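Local coordinates for 2-c-methyl-d-erythritol 4-phosphate cytidylyltransferase (Streptococcus pneumoniae, PDB 2VSH), which transfers the cytidylyl group of CTP to D-ribitol 5-phosphate, making the CDP-activated ribitol used for teichoic acid precursors, at residues L130-V144 with F201-Y215. Sequence-based numbering, arbitrary orientation.
Sequences LAQNHDAVDTVVEAV and FVIKGKDVALAKGEY
H134 and D207 meet where two parallel strands, 136-142 and 208-212, start side by side at one margin of the mixed sheet of this GT-A-like cytidylyltransferase. H134 ND1 gives D207 OD1 a nearly straight hydrogen bond of 2.6 Å; the oxygen lies in the imidazole plane, while the carboxylate stands almost upright to the ring, 81° between planes. D207 reaches the ring because its CG is anti to the backbone N (chi1 177°). Over one face of the same imidazole sits A209 CB, 3.8 Å from the ring centroid in a CH-pi contact. Next door, D135 OD2 uses its anti lone pair to take the backbone N-H of D207 at 2.7 Å, and D207 O answers by accepting from both D135 N and A136 N, which ties the two strand starts together.

From there the parallel ladder runs through A209, D138, A211 and V140 to G213 N on V140 O. From helix 121-133, L130 CD2 packs against A211 CB on one face of the sheet, where V137 CG1 presses tightly against the same methyl at 3.5 Å. On the other face A136 CB rests over the ring of F201, which also meets F174. Past the ladder, V141 CB lies over a face of the Y215 ring, whose OH donates to E142 O at 2.6 Å. Strand 165-175 pairs with the far edge of 136-142, and V208 and L210 make backbone hydrogen bonds to the second subunit, so the sheet edge lies at the dimer interface. T139 OG1, on the same face as A211, is satisfied by hydrogen bonds to P171 O on strand 165-175 and to N127 ND2 on helix 121-133.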
# COMPACT_ATOMS: atom_id res chain seq x y z
N LEU A 130 25.08 -3.21 -5.95
CA LEU A 130 24.30 -4.28 -6.58
C LEU A 130 24.31 -4.22 -8.13
O LEU A 130 24.39 -5.26 -8.80
CB LEU A 130 22.87 -4.27 -6.03
CG LEU A 130 22.37 -5.22 -4.92
CD1 LEU A 130 23.42 -6.12 -4.28
CD2 LEU A 130 21.58 -4.47 -3.87
N ALA A 131 24.27 -3.01 -8.70
CA ALA A 131 24.31 -2.86 -10.18
C ALA A 131 25.59 -3.45 -10.83
O ALA A 131 25.59 -3.77 -12.02
CB ALA A 131 24.11 -1.40 -10.59
N GLN A 132 26.65 -3.60 -10.04
CA GLN A 132 27.92 -4.12 -10.56
C GLN A 132 27.80 -5.58 -10.98
O GLN A 132 28.37 -5.98 -11.99
CB GLN A 132 29.06 -3.96 -9.54
CG GLN A 132 29.31 -2.50 -9.15
CD GLN A 132 30.36 -2.35 -8.05
OE1 GLN A 132 31.19 -3.25 -7.81
NE2 GLN A 132 30.34 -1.20 -7.37
N ASN A 133 27.04 -6.38 -10.24
CA ASN A 133 26.93 -7.80 -10.57
C ASN A 133 25.54 -8.25 -11.04
O ASN A 133 25.29 -9.45 -11.17
CB ASN A 133 27.44 -8.67 -9.41
CG ASN A 133 27.57 -7.89 -8.12
OD1 ASN A 133 26.66 -7.15 -7.74
ND2 ASN A 133 28.71 -8.03 -7.45
N HIS A 134 24.66 -7.30 -11.32
CA HIS A 134 23.33 -7.67 -11.81
C HIS A 134 22.92 -6.80 -12.99
O HIS A 134 23.59 -5.83 -13.32
CB HIS A 134 22.32 -7.64 -10.67
CG HIS A 134 22.73 -8.47 -9.49
ND1 HIS A 134 22.69 -9.85 -9.49
CD2 HIS A 134 23.24 -8.11 -8.28
CE1 HIS A 134 23.12 -10.31 -8.32
NE2 HIS A 134 23.45 -9.27 -7.57
N ASP A 135 21.84 -7.19 -13.66
CA ASP A 135 21.36 -6.43 -14.82
C ASP A 135 20.70 -5.14 -14.36
O ASP A 135 20.89 -4.07 -14.97
CB ASP A 135 20.42 -7.27 -15.67
CG ASP A 135 21.13 -8.43 -16.33
OD1 ASP A 135 22.21 -8.20 -16.89
OD2 ASP A 135 20.61 -9.55 -16.29
N ALA A 136 19.95 -5.24 -13.27
CA ALA A 136 19.28 -4.07 -12.71
C ALA A 136 19.04 -4.25 -11.21
O ALA A 136 19.28 -5.33 -10.67
CB ALA A 136 17.96 -3.79 -13.45
N VAL A 137 18.59 -3.18 -10.55
CA VAL A 137 18.32 -3.22 -9.11
C VAL A 137 17.00 -2.52 -8.87
O VAL A 137 16.74 -1.47 -9.44
CB VAL A 137 19.43 -2.47 -8.29
CG1 VAL A 137 19.23 -2.68 -6.77
CG2 VAL A 137 20.81 -2.93 -8.70
N ASP A 138 16.16 -3.11 -8.03
CA ASP A 138 14.90 -2.49 -7.67
C ASP A 138 14.93 -2.37 -6.16
O ASP A 138 15.18 -3.35 -5.45
CB ASP A 138 13.76 -3.42 -8.09
CG ASP A 138 12.43 -2.72 -8.18
OD1 ASP A 138 12.34 -1.51 -7.88
OD2 ASP A 138 11.44 -3.41 -8.56
N THR A 139 14.66 -1.16 -5.66
CA THR A 139 14.60 -0.94 -4.22
C THR A 139 13.22 -1.28 -3.70
O THR A 139 12.21 -0.69 -4.12
CB THR A 139 15.00 0.49 -3.84
OG1 THR A 139 16.20 0.86 -4.51
CG2 THR A 139 15.27 0.59 -2.36
N VAL A 140 13.18 -2.22 -2.77
CA VAL A 140 11.93 -2.73 -2.24
C VAL A 140 11.94 -2.86 -0.72
O VAL A 140 13.01 -2.89 -0.10
CB VAL A 140 11.56 -4.10 -2.86
CG1 VAL A 140 11.56 -4.04 -4.39
CG2 VAL A 140 12.53 -5.20 -2.37
N VAL A 141 10.75 -2.95 -0.14
CA VAL A 141 10.55 -3.33 1.26
C VAL A 141 9.55 -4.49 1.29
O VAL A 141 8.80 -4.69 0.33
CB VAL A 141 10.02 -2.15 2.14
CG1 VAL A 141 11.10 -1.12 2.35
CG2 VAL A 141 8.77 -1.52 1.54
N GLU A 142 9.53 -5.25 2.38
CA GLU A 142 8.49 -6.26 2.55
C GLU A 142 7.11 -5.63 2.50
O GLU A 142 6.86 -4.61 3.15
CB GLU A 142 8.66 -7.02 3.86
CG GLU A 142 9.90 -7.90 3.90
CD GLU A 142 10.03 -8.69 5.19
OE1 GLU A 142 9.07 -8.71 6.00
OE2 GLU A 142 11.11 -9.29 5.39
N ALA A 143 6.21 -6.23 1.72
CA ALA A 143 4.83 -5.77 1.62
C ALA A 143 4.12 -6.03 2.94
O ALA A 143 4.25 -7.11 3.52
CB ALA A 143 4.12 -6.47 0.47
N VAL A 144 3.41 -5.02 3.43
CA VAL A 144 2.69 -5.12 4.71
C VAL A 144 1.17 -5.08 4.47
O VAL A 144 0.39 -5.55 5.30
CB VAL A 144 3.14 -4.02 5.71
CG1 VAL A 144 2.26 -4.00 6.96
CG2 VAL A 144 4.60 -4.24 6.11
N PHE A 201 13.12 -5.18 -17.67
CA PHE A 201 14.25 -6.09 -17.46
C PHE A 201 13.75 -7.49 -17.07
O PHE A 201 14.23 -8.50 -17.61
CB PHE A 201 15.24 -5.54 -16.41
CG PHE A 201 16.12 -4.39 -16.91
CD1 PHE A 201 15.61 -3.09 -17.01
CD2 PHE A 201 17.44 -4.62 -17.26
CE1 PHE A 201 16.41 -2.02 -17.47
CE2 PHE A 201 18.26 -3.56 -17.74
CZ PHE A 201 17.73 -2.25 -17.84
N VAL A 202 12.79 -7.56 -16.15
CA VAL A 202 12.26 -8.85 -15.67
C VAL A 202 11.65 -9.70 -16.80
O VAL A 202 11.98 -10.89 -16.95
CB VAL A 202 11.27 -8.64 -14.47
CG1 VAL A 202 10.49 -9.88 -14.15
CG2 VAL A 202 12.04 -8.18 -13.24
N ILE A 203 10.80 -9.07 -17.61
CA ILE A 203 10.11 -9.77 -18.69
C ILE A 203 11.03 -10.18 -19.84
O ILE A 203 10.73 -11.12 -20.58
CB ILE A 203 8.85 -8.98 -19.21
CG1 ILE A 203 7.89 -9.93 -19.93
CG2 ILE A 203 9.23 -7.77 -20.09
CD1 ILE A 203 6.51 -9.35 -20.14
N LYS A 204 12.15 -9.47 -19.98
CA LYS A 204 13.19 -9.83 -20.94
C LYS A 204 14.17 -10.86 -20.40
O LYS A 204 15.21 -11.11 -21.00
CB LYS A 204 13.94 -8.58 -21.41
CG LYS A 204 13.09 -7.61 -22.23
CD LYS A 204 12.66 -8.22 -23.56
CE LYS A 204 11.95 -7.20 -24.44
NZ LYS A 204 11.91 -7.65 -25.88
N GLY A 205 13.83 -11.47 -19.26
CA GLY A 205 14.61 -12.56 -18.69
C GLY A 205 15.91 -12.12 -18.04
O GLY A 205 16.85 -12.93 -17.93
N LYS A 206 15.97 -10.87 -17.59
CA LYS A 206 17.19 -10.32 -16.98
C LYS A 206 17.22 -10.50 -15.45
O LYS A 206 16.20 -10.81 -14.82
CB LYS A 206 17.37 -8.84 -17.35
CG LYS A 206 17.30 -8.52 -18.85
CD LYS A 206 18.43 -9.17 -19.65
CE LYS A 206 18.36 -8.83 -21.13
NZ LYS A 206 19.49 -9.48 -21.89
N ASP A 207 18.41 -10.29 -14.87
CA ASP A 207 18.67 -10.47 -13.44
C ASP A 207 18.51 -9.15 -12.68
O ASP A 207 19.38 -8.28 -12.73
CB ASP A 207 20.08 -11.05 -13.25
CG ASP A 207 20.47 -11.21 -11.78
OD1 ASP A 207 21.69 -11.15 -11.48
OD2 ASP A 207 19.59 -11.40 -10.92
N VAL A 208 17.38 -9.00 -11.98
CA VAL A 208 17.08 -7.79 -11.22
C VAL A 208 17.18 -8.10 -9.72
O VAL A 208 16.30 -8.75 -9.15
CB VAL A 208 15.69 -7.19 -11.56
CG1 VAL A 208 15.54 -5.80 -10.95
CG2 VAL A 208 15.46 -7.11 -13.09
N ALA A 209 18.26 -7.62 -9.11
CA ALA A 209 18.52 -7.81 -7.68
C ALA A 209 17.61 -6.92 -6.84
O ALA A 209 17.18 -5.85 -7.29
CB ALA A 209 19.97 -7.47 -7.37
N LEU A 210 17.31 -7.37 -5.62
CA LEU A 210 16.55 -6.57 -4.68
C LEU A 210 17.51 -5.73 -3.83
O LEU A 210 18.47 -6.25 -3.28
CB LEU A 210 15.69 -7.47 -3.76
CG LEU A 210 14.70 -8.42 -4.46
CD1 LEU A 210 13.91 -9.25 -3.44
CD2 LEU A 210 13.77 -7.67 -5.40
N ALA A 211 17.25 -4.42 -3.73
CA ALA A 211 17.93 -3.57 -2.76
C ALA A 211 16.95 -3.23 -1.64
O ALA A 211 15.75 -3.12 -1.87
CB ALA A 211 18.47 -2.29 -3.41
N LYS A 212 17.48 -3.08 -0.43
CA LYS A 212 16.68 -2.83 0.75
C LYS A 212 16.27 -1.37 0.75
O LYS A 212 17.11 -0.47 0.79
CB LYS A 212 17.49 -3.22 2.01
CG LYS A 212 16.88 -2.83 3.35
CD LYS A 212 17.78 -3.31 4.51
CE LYS A 212 17.80 -2.33 5.71
NZ LYS A 212 16.45 -2.05 6.26
N GLY A 213 14.96 -1.15 0.67
CA GLY A 213 14.38 0.18 0.82
C GLY A 213 14.22 0.52 2.28
O GLY A 213 14.92 -0.02 3.13
N GLU A 214 13.29 1.43 2.57
CA GLU A 214 12.98 1.79 3.95
C GLU A 214 11.51 2.16 3.99
O GLU A 214 10.98 2.74 3.03
CB GLU A 214 13.83 2.99 4.38
CG GLU A 214 14.29 2.96 5.80
CD GLU A 214 15.37 1.93 6.05
OE1 GLU A 214 15.08 0.95 6.76
OE2 GLU A 214 16.50 2.09 5.54
N TYR A 215 10.83 1.85 5.09
CA TYR A 215 9.43 2.22 5.23
C TYR A 215 9.26 3.74 5.21
O TYR A 215 8.24 4.26 4.73
CB TYR A 215 8.79 1.55 6.45
CG TYR A 215 8.63 0.07 6.18
CD1 TYR A 215 9.40 -0.87 6.84
CD2 TYR A 215 7.74 -0.37 5.20
CE1 TYR A 215 9.27 -2.24 6.55
CE2 TYR A 215 7.60 -1.72 4.90
CZ TYR A 215 8.36 -2.65 5.58
OH TYR A 215 8.21 -3.98 5.26